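Local structure of protein FucU (Bifidobacterium longum subsp. infantis, 3MVK) at residues Pro11-Val16 with Ala122-Ala127; Met76-Gly81 with Ala132-Leu137. The protein probably interconverts sugar anomers and ring forms, as an L-fucose mutarotase or D-ribose pyranase of the RbsD/FucU family. All coordinates share one frame; numbering follows the deposited sequence.

Contact 1: residues Pro11-Val16 with Ala122-Ala127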
loop_
_atom_site.group_PDB
_atom_site.type_symbol
_atom_site.label_atom_id
_atom_site.label_comp_id
_atom_site.label_asym_id
_atom_site.label_seq_id
_atom_site.Cartn_x
_atom_site.Cartn_y
_atom_site.Cartn_z
ATOM N N PRO G 11 6.828 0.592 21.989
ATOM C CA PRO G 11 7.710 -0.301 21.223
ATOM C C PRO G 11 8.260 0.320 19.927
ATOM O O PRO G 11 9.427 0.110 19.633
ATOM C CB PRO G 11 6.813 -1.505 20.918
ATOM C CG PRO G 11 5.834 -1.525 22.113
ATOM C CD PRO G 11 5.560 -0.064 22.360
ATOM N N GLU G 12 7.450 1.081 19.194
ATOM C CA GLU G 12 7.942 1.781 18.009
ATOM C C GLU G 12 9.084 2.747 18.288
ATOM O O GLU G 12 10.020 2.857 17.494
ATOM C CB GLU G 12 6.818 2.529 17.316
ATOM C CG GLU G 12 7.326 3.289 16.089
ATOM C CD GLU G 12 6.233 3.960 15.310
ATOM O OE1 GLU G 12 5.128 4.177 15.875
ATOM O OE2 GLU G 12 6.506 4.282 14.128
ATOM N N LEU G 13 9.016 3.476 19.393
ATOM C CA LEU G 13 10.094 4.415 19.683
ATOM C C LEU G 13 11.371 3.656 20.088
ATOM O O LEU G 13 12.486 4.074 19.770
ATOM C CB LEU G 13 9.670 5.425 20.760
ATOM C CG LEU G 13 10.693 6.501 21.110
ATOM C CD1 LEU G 13 11.113 7.296 19.866
ATOM C CD2 LEU G 13 10.047 7.421 22.153
ATOM N N LEU G 14 11.219 2.508 20.746
ATOM C CA LEU G 14 12.397 1.738 21.137
ATOM C C LEU G 14 13.107 1.295 19.863
ATOM O O LEU G 14 14.338 1.425 19.758
ATOM C CB LEU G 14 12.004 0.548 22.017
ATOM C CG LEU G 14 13.137 -0.354 22.495
ATOM C CD1 LEU G 14 14.219 0.432 23.254
ATOM C CD2 LEU G 14 12.546 -1.462 23.356
ATOM N N LYS G 15 12.324 0.832 18.889
ATOM C CA LYS G 15 12.869 0.449 17.579
ATOM C C LYS G 15 13.621 1.616 16.926
ATOM O O LYS G 15 14.747 1.458 16.434
ATOM C CB LYS G 15 11.764 -0.043 16.648
ATOM C CG LYS G 15 12.290 -0.419 15.272
ATOM C CD LYS G 15 11.204 -1.122 14.443
ATOM C CE LYS G 15 11.737 -1.636 13.103
ATOM N NZ LYS G 15 11.971 -0.562 12.091
ATOM N N VAL G 16 12.987 2.786 16.942
ATOM C CA VAL G 16 13.589 4.001 16.365
ATOM C C VAL G 16 14.928 4.313 17.045
ATOM O O VAL G 16 15.917 4.550 16.360
ATOM C CB VAL G 16 12.621 5.206 16.477
ATOM C CG1 VAL G 16 13.366 6.534 16.296
ATOM C CG2 VAL G 16 11.506 5.073 15.454
ATOM N N ALA G 122 15.074 15.509 10.614
ATOM C CA ALA G 122 15.170 14.551 11.705
ATOM C C ALA G 122 14.678 13.170 11.273
ATOM O O ALA G 122 13.800 13.055 10.419
ATOM C CB ALA G 122 14.374 15.025 12.911
ATOM N N TYR G 123 15.253 12.138 11.870
ATOM C CA TYR G 123 14.806 10.763 11.622
ATOM C C TYR G 123 13.440 10.524 12.274
ATOM O O TYR G 123 12.602 9.805 11.733
ATOM C CB TYR G 123 15.840 9.777 12.156
ATOM C CG TYR G 123 15.509 8.339 11.831
ATOM C CD1 TYR G 123 15.580 7.870 10.517
ATOM C CD2 TYR G 123 15.103 7.460 12.833
ATOM C CE1 TYR G 123 15.269 6.537 10.220
ATOM C CE2 TYR G 123 14.794 6.113 12.554
ATOM C CZ TYR G 123 14.877 5.676 11.241
ATOM O OH TYR G 123 14.567 4.377 10.915
ATOM N N CYS G 124 13.229 11.135 13.443
ATOM C CA CYS G 124 12.018 10.920 14.198
ATOM C C CYS G 124 11.630 12.216 14.914
ATOM O O CYS G 124 12.493 12.913 15.431
ATOM C CB CYS G 124 12.280 9.829 15.225
ATOM S SG CYS G 124 10.978 9.558 16.465
ATOM N N VAL G 125 10.336 12.522 14.921
ATOM C CA VAL G 125 9.793 13.658 15.705
ATOM C C VAL G 125 8.860 13.042 16.741
ATOM O O VAL G 125 7.954 12.275 16.409
ATOM C CB VAL G 125 9.008 14.645 14.802
ATOM C CG1 VAL G 125 8.401 15.786 15.632
ATOM C CG2 VAL G 125 9.911 15.203 13.709
ATOM N N ILE G 126 9.124 13.336 18.003
ATOM C CA ILE G 126 8.293 12.868 19.108
ATOM C C ILE G 126 7.354 13.996 19.498
ATOM O O ILE G 126 7.811 15.038 19.961
ATOM C CB ILE G 126 9.170 12.511 20.305
ATOM C CG1 ILE G 126 10.128 11.374 19.941
ATOM C CG2 ILE G 126 8.314 12.131 21.531
ATOM C CD1 ILE G 126 11.261 11.218 20.963
ATOM N N ALA G 127 6.050 13.772 19.328
ATOM C CA ALA G 127 5.056 14.835 19.575
ATOM C C ALA G 127 4.642 14.786 21.042
ATOM O O ALA G 127 3.762 13.996 21.414
ATOM C CB ALA G 127 3.847 14.652 18.663
#

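Contact 2: residues Met76-Gly81 with Ala132-Leu137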
loop_
_atom_site.group_PDB
_atom_site.type_symbol
_atom_site.label_atom_id
_atom_site.label_comp_id
_atom_site.label_asym_id
_atom_site.label_seq_id
_atom_site.Cartn_x
_atom_site.Cartn_y
_atom_site.Cartn_z
HETATM N N MSE G 76 15.119 25.975 20.268
HETATM C CA MSE G 76 14.584 27.033 19.423
HETATM C C MSE G 76 14.741 28.380 20.141
HETATM O O MSE G 76 14.306 28.533 21.277
HETATM C CB MSE G 76 13.102 26.781 19.148
HETATM C CG MSE G 76 12.468 27.791 18.203
HETATM SE SE MSE G 76 10.568 27.576 18.012
HETATM C CE MSE G 76 10.568 26.196 16.599
ATOM N N GLU G 77 15.344 29.356 19.470
ATOM C CA GLU G 77 15.444 30.710 20.013
ATOM C C GLU G 77 14.092 31.396 20.039
ATOM O O GLU G 77 13.287 31.220 19.134
ATOM C CB GLU G 77 16.411 31.535 19.154
ATOM C CG GLU G 77 17.837 31.038 19.268
ATOM C CD GLU G 77 18.787 31.630 18.248
ATOM O OE1 GLU G 77 18.395 32.540 17.498
ATOM O OE2 GLU G 77 19.950 31.165 18.195
ATOM N N LYS G 78 13.849 32.206 21.069
ATOM C CA LYS G 78 12.595 32.948 21.136
ATOM C C LYS G 78 12.512 33.967 20.018
ATOM O O LYS G 78 13.521 34.578 19.646
ATOM C CB LYS G 78 12.427 33.599 22.508
ATOM C CG LYS G 78 12.493 32.568 23.619
ATOM C CD LYS G 78 11.986 33.104 24.962
ATOM C CE LYS G 78 12.754 34.347 25.407
ATOM N NZ LYS G 78 12.473 34.586 26.864
ATOM N N VAL G 79 11.314 34.131 19.480
ATOM C CA VAL G 79 11.056 35.152 18.455
ATOM C C VAL G 79 11.410 36.514 19.075
ATOM O O VAL G 79 11.020 36.783 20.200
ATOM C CB VAL G 79 9.608 35.098 17.992
ATOM C CG1 VAL G 79 9.289 36.266 17.050
ATOM C CG2 VAL G 79 9.366 33.754 17.277
ATOM N N PRO G 80 12.197 37.339 18.364
ATOM C CA PRO G 80 12.555 38.636 18.962
ATOM C C PRO G 80 11.315 39.380 19.447
ATOM O O PRO G 80 10.321 39.450 18.724
ATOM C CB PRO G 80 13.230 39.372 17.807
ATOM C CG PRO G 80 13.860 38.272 16.999
ATOM C CD PRO G 80 12.874 37.120 17.070
ATOM N N GLY G 81 11.352 39.869 20.689
ATOM C CA GLY G 81 10.197 40.551 21.281
ATOM C C GLY G 81 9.286 39.681 22.133
ATOM O O GLY G 81 8.487 40.196 22.910
ATOM N N ALA G 132 4.750 24.167 27.875
ATOM C CA ALA G 132 5.658 25.323 27.778
ATOM C C ALA G 132 6.038 25.643 26.325
ATOM O O ALA G 132 6.242 24.729 25.506
ATOM C CB ALA G 132 6.895 25.094 28.613
ATOM N N GLN G 133 6.105 26.937 26.000
ATOM C CA GLN G 133 6.658 27.350 24.714
ATOM C C GLN G 133 8.186 27.252 24.673
ATOM O O GLN G 133 8.882 27.273 25.712
ATOM C CB GLN G 133 6.241 28.769 24.338
ATOM C CG GLN G 133 4.844 28.891 23.735
ATOM C CD GLN G 133 4.554 30.331 23.381
ATOM O OE1 GLN G 133 4.319 31.157 24.267
ATOM N NE2 GLN G 133 4.609 30.652 22.089
ATOM N N TYR G 134 8.688 27.167 23.444
ATOM C CA TYR G 134 10.112 26.965 23.157
ATOM C C TYR G 134 10.718 25.789 23.918
ATOM O O TYR G 134 11.863 25.858 24.352
ATOM C CB TYR G 134 10.906 28.263 23.389
ATOM C CG TYR G 134 10.322 29.429 22.618
ATOM C CD1 TYR G 134 10.582 29.584 21.245
ATOM C CD2 TYR G 134 9.511 30.376 23.249
ATOM C CE1 TYR G 134 10.048 30.649 20.521
ATOM C CE2 TYR G 134 8.980 31.465 22.532
ATOM C CZ TYR G 134 9.262 31.601 21.180
ATOM O OH TYR G 134 8.739 32.659 20.481
ATOM N N ALA G 135 9.942 24.712 24.061
ATOM C CA ALA G 135 10.417 23.488 24.743
ATOM C C ALA G 135 10.836 22.405 23.745
ATOM O O ALA G 135 11.067 21.248 24.121
ATOM C CB ALA G 135 9.350 22.970 25.693
ATOM N N ASN G 136 10.950 22.783 22.478
ATOM C CA ASN G 136 11.459 21.858 21.447
ATOM C C ASN G 136 12.909 21.560 21.666
ATOM O O ASN G 136 13.658 22.447 22.072
ATOM C CB ASN G 136 11.294 22.477 20.067
ATOM C CG ASN G 136 9.901 22.974 19.848
ATOM O OD1 ASN G 136 9.666 24.176 19.636
ATOM N ND2 ASN G 136 8.973 22.081 19.905
ATOM N N LEU G 137 13.324 20.329 21.407
ATOM C CA LEU G 137 14.730 19.990 21.575
ATOM C C LEU G 137 15.146 18.974 20.539
ATOM O O LEU G 137 14.551 17.894 20.459
ATOM C CB LEU G 137 14.986 19.468 22.997
ATOM C CG LEU G 137 16.432 19.291 23.474
ATOM C CD1 LEU G 137 17.142 20.631 23.667
ATOM C CD2 LEU G 137 16.464 18.482 24.769
HETATM O O HOH W 1 13.088 25.036 22.032
#

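Contact 1: residues Pro11-Val16 with Ala122-Ala127
Helix 11-19 packs against strand 124-128 of the mixed sheet here, with Leu13 and Val16, one turn apart on the helix, meeting Tyr123, Cys124 and Ile126. The axes of helix segment 11-16 and strand segment 124-127 come within 10.7 Å and run in roughly opposing directions, at 147°. The pairing therefore reads backwards along the strand: Leu13 reaches Ile126 and Cys124, while Val16 reaches Cys124 and Tyr123.

Val16 makes the tightest approach with one methyl. Its CG1 stands anti to the backbone N (chi1 162°), which brings that branch to 3.6 Å from Cys124 CB and 3.9 Å from Cys124 SG. The same methyl comes in at the edge of the Tyr123 ring, near the ring plane, with Val16 CG1 4.0 Å from Tyr123 CD2. One turn earlier on the helix, Leu13 CD1 sits 4.1 Å from Cys124 SG, so the sulfur is touched by both helix residues. Leu13 CD1 is also 4.1 Å from Ile126 CD1, and these two side chains cross at about a right angle. Ile126 gets its tip there because CG1 lies beside the backbone N (chi1 -62°) and the chain extends from it. Met47, on strand 43-47, touches both Leu13 and Ile126.

The polar end of Tyr123 is held from the helix itself: its OH hydrogen bonds to Glu19, whose carboxylate also takes a salt bridge from Lys15. Elsewhere on the helix, Pro11, Leu14 and Lys15 pack on a second subunit, so the helix lies between its own sheet and a neighbour.

No hydrogen bond joins the two segments; methyls, a thiol sulfur and a ring edge do the work, which implies that shape and burial, rather than directional bonds, set how helix and strand seat together.

Contact 2: residues Met76-Gly81 with Ala132-Leu137
Tyr134 lays its side chain across the backbone of Met76-Val79, and nearly every atom of it meets something there. CB lies 4.0 Å from Met76 O, a buried carbonyl with no hydrogen-bond partner. With CG beside the backbone N (chi1 -54°), the ring runs out over the loop. CD1 is 3.8 Å from Met76 SE, a Met-aromatic contact in which the selenium of selenomethionine sits oblique to the ring. Over one face, Lys78 CG lies 3.7 Å from Tyr134 CD2, the lysine chain crossing the tyrosine at about a right angle before its NZ goes off to Val84 O. Lys78 CA covers the CE1 side of that same face, 3.8 Å from the centroid of the Tyr134 ring and 25° off its normal, a CH-pi contact.

Here the chain leaves strand 73-76 and, much later, enters its antiparallel neighbour 137-140. A water bridges the two strand ends: it accepts from Met76 N at 2.8 Å and donates to Asn136 O at 2.7 Å, with a weaker bond to Tyr134 O. Asn136 OD1, next to the selenomethionine CE, hydrogen-bonds a glycerol, probably from the crystallisation liquor, that also reaches Tyr134 N and Gln133 NE2; it may mark a pocket able to take a small polyol.

At the tip, Tyr134 OH accepts a nearly straight hydrogen bond from Val79 N (3.1 Å, 168°) and makes a second with Asp82. Replacing the tyrosine by an alanine would probably leave Val79 N and Asp82 without this shared partner and strip Lys78 CA of its aromatic cover. Val79 CG2 stands 3.4 Å from Tyr134 OH, and Tyr68 of a neighbouring subunit packs on both Val79 and Tyr134.

From the N terminus the chain lays down helix 11-19, then strands 25-29, 43-47 and 73-76, and runs on into 76-81. After helix 112-119 it returns along strand 124-128, where contact 1 closes a loop of 105 intervening residues. A few residues later 132-137 meets 76-81, and contact 2 closes a shorter loop of 50. The segments alternate, so the two closures cross rather than nest. Contact 1 ties the first helix to the sheet; contact 2 joins the loops at neighbouring ends of strands 73-76 and 137-140. Their centres lie about 22 Å apart, on opposite sides of the chain's centre, without touching.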